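Local coordinates for protein methylocystis parvus OBBP MbnE (Methylocystis parvus OBBP, PDB 5ICQ) that probably binds the copper-chelating peptide methanobactin in the periplasm as part of the machinery for its transport, at residues T125-H130 with Y183-V188. Numbering follows the deposited sequence.
Sequences TRVTFH and YDLTGV
Thr125 meets Leu185 just outside the ends of the neighbouring strands 126-131 and 180-184, which pair in an antiparallel sheet of this periplasmic binding protein, a worked example of how such a ladder sorts polar and apolar side chains onto its two faces. Thr125 O accepts from Leu185 N at 2.8 Å, while the Thr125 hydroxyl turns to Asp121.

Arg126 and Asp184 form the non-hydrogen-bonded pair and run alongside each other on the more polar face. The arginine chain bends at chi2 (67°), which brings its guanidinium over to the carboxylate in a salt bridge, the two planes 56° apart. One limb is a weak bond of 2.7 Å from NH2 of Arg126 to OD2 of Asp184; the place of NH1 is less certain. Asp184 OD1 also closes an Asx turn, accepting bonds from Thr186 N at 3.0 Å and from the Thr186 hydroxyl on its syn side, so the carboxylate is also gripped from the turn that follows its strand.

Val127 and Tyr183 are the hydrogen-bonded pair, joined by two backbone bonds, Val127 N to Tyr183 O at 3.2 Å and Tyr183 N to Val127 O at 2.8 Å. On the buried face, Val127 CG1 packs on Tyr183 CB at 3.9 Å, and helix 193-198 covers Tyr183 and Leu185. A water links the Thr128 hydroxyl to Tyr183 O. Phe129 then meets Tyr183 edge against edge, the rings nearly perpendicular (82°) and not stacked, with CE2 of Phe129 3.6 Å from CE2 of Tyr183.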
loop_
_atom_site.group_PDB
_atom_site.type_symbol
_atom_site.label_atom_id
_atom_site.label_comp_id
_atom_site.label_asym_id
_atom_site.label_seq_id
_atom_site.Cartn_x
_atom_site.Cartn_y
_atom_site.Cartn_z
ATOM N N THR A 125 21.936 -14.485 5.594
ATOM C CA THR A 125 21.709 -15.705 6.355
ATOM C C THR A 125 21.647 -15.457 7.860
ATOM O O THR A 125 21.203 -16.346 8.597
ATOM C CB THR A 125 22.815 -16.733 6.052
ATOM O OG1 THR A 125 24.092 -16.168 6.372
ATOM C CG2 THR A 125 22.803 -17.123 4.575
ATOM N N ARG A 126 22.088 -14.279 8.320
ATOM C CA ARG A 126 22.170 -13.864 9.722
ATOM C C ARG A 126 21.962 -12.374 9.823
ATOM O O ARG A 126 22.460 -11.620 8.983
ATOM C CB ARG A 126 23.544 -14.078 10.338
ATOM C CG ARG A 126 23.661 -15.144 11.343
ATOM C CD ARG A 126 23.453 -16.418 10.631
ATOM N NE ARG A 126 23.616 -17.632 11.389
ATOM C CZ ARG A 126 22.797 -18.693 11.295
ATOM N NH1 ARG A 126 21.691 -18.568 10.554
ATOM N NH2 ARG A 126 23.070 -19.761 12.007
ATOM N N VAL A 127 21.397 -11.949 10.947
ATOM C CA VAL A 127 21.425 -10.538 11.310
ATOM C C VAL A 127 21.449 -10.407 12.826
ATOM O O VAL A 127 20.668 -11.061 13.525
ATOM C CB VAL A 127 20.238 -9.772 10.695
ATOM C CG1 VAL A 127 18.893 -10.392 11.099
ATOM C CG2 VAL A 127 20.312 -8.294 11.063
ATOM N N THR A 128 22.363 -9.585 13.334
ATOM C CA THR A 128 22.418 -9.232 14.746
ATOM C C THR A 128 22.178 -7.738 14.897
ATOM O O THR A 128 22.793 -6.927 14.196
ATOM C CB THR A 128 23.763 -9.610 15.378
ATOM O OG1 THR A 128 23.928 -11.034 15.330
ATOM C CG2 THR A 128 23.817 -9.152 16.839
ATOM N N PHE A 129 21.286 -7.380 15.812
ATOM C CA PHE A 129 21.006 -5.988 16.133
ATOM C C PHE A 129 21.749 -5.614 17.406
ATOM O O PHE A 129 21.646 -6.319 18.415
ATOM C CB PHE A 129 19.507 -5.765 16.313
ATOM C CG PHE A 129 18.715 -6.017 15.068
ATOM C CD1 PHE A 129 18.539 -5.011 14.132
ATOM C CD2 PHE A 129 18.146 -7.258 14.832
ATOM C CE1 PHE A 129 17.797 -5.235 12.964
ATOM C CE2 PHE A 129 17.406 -7.494 13.672
ATOM C CZ PHE A 129 17.233 -6.481 12.736
ATOM N N HIS A 130 22.499 -4.517 17.353
ATOM C CA HIS A 130 23.147 -3.945 18.531
ATOM C C HIS A 130 22.249 -2.840 19.072
ATOM O O HIS A 130 22.080 -1.803 18.426
ATOM C CB HIS A 130 24.524 -3.383 18.185
ATOM C CG HIS A 130 25.552 -4.421 17.880
ATOM N ND1 HIS A 130 25.490 -5.226 16.763
ATOM C CD2 HIS A 130 26.684 -4.771 18.537
ATOM C CE1 HIS A 130 26.534 -6.035 16.750
ATOM N NE2 HIS A 130 27.277 -5.776 17.811
ATOM N N TYR A 183 19.636 -13.136 15.141
ATOM C CA TYR A 183 18.674 -13.954 14.410
ATOM C C TYR A 183 19.419 -14.858 13.425
ATOM O O TYR A 183 20.169 -14.363 12.569
ATOM C CB TYR A 183 17.658 -13.095 13.656
ATOM C CG TYR A 183 16.679 -12.338 14.526
ATOM C CD1 TYR A 183 15.614 -12.990 15.133
ATOM C CD2 TYR A 183 16.782 -10.959 14.690
ATOM C CE1 TYR A 183 14.702 -12.302 15.908
ATOM C CE2 TYR A 183 15.868 -10.260 15.468
ATOM C CZ TYR A 183 14.829 -10.935 16.070
ATOM O OH TYR A 183 13.925 -10.238 16.843
ATOM N N ASP A 184 19.202 -16.172 13.556
ATOM C CA ASP A 184 19.682 -17.193 12.631
ATOM C C ASP A 184 18.694 -17.379 11.486
ATOM O O ASP A 184 17.577 -17.859 11.696
ATOM C CB ASP A 184 19.907 -18.467 13.445
ATOM C CG ASP A 184 20.138 -19.732 12.600
ATOM O OD1 ASP A 184 19.770 -19.828 11.434
ATOM O OD2 ASP A 184 20.778 -20.658 13.135
ATOM N N LEU A 185 19.120 -17.039 10.260
ATOM C CA LEU A 185 18.289 -17.230 9.074
ATOM C C LEU A 185 18.900 -18.236 8.093
ATOM O O LEU A 185 18.627 -18.160 6.898
ATOM C CB LEU A 185 18.038 -15.896 8.361
ATOM C CG LEU A 185 17.725 -14.664 9.220
ATOM C CD1 LEU A 185 17.546 -13.417 8.341
ATOM C CD2 LEU A 185 16.504 -14.915 10.059
ATOM N N THR A 186 19.736 -19.174 8.552
ATOM C CA THR A 186 20.326 -20.132 7.611
ATOM C C THR A 186 19.256 -20.981 6.937
ATOM O O THR A 186 18.349 -21.500 7.595
ATOM C CB THR A 186 21.348 -21.055 8.279
ATOM O OG1 THR A 186 20.857 -21.522 9.541
ATOM C CG2 THR A 186 22.732 -20.412 8.390
ATOM N N GLY A 187 19.374 -21.120 5.617
ATOM C CA GLY A 187 18.499 -21.973 4.848
ATOM C C GLY A 187 17.174 -21.369 4.442
ATOM O O GLY A 187 16.380 -22.059 3.791
ATOM N N VAL A 188 16.901 -20.112 4.791
ATOM C CA VAL A 188 15.600 -19.534 4.453
ATOM C C VAL A 188 15.606 -18.918 3.056
ATOM O O VAL A 188 14.650 -19.095 2.298
ATOM C CB VAL A 188 15.144 -18.516 5.528
ATOM C CG1 VAL A 188 16.050 -17.306 5.582
ATOM C CG2 VAL A 188 13.705 -18.075 5.268
HETATM O O HOH W 1 22.677 -13.566 13.987
#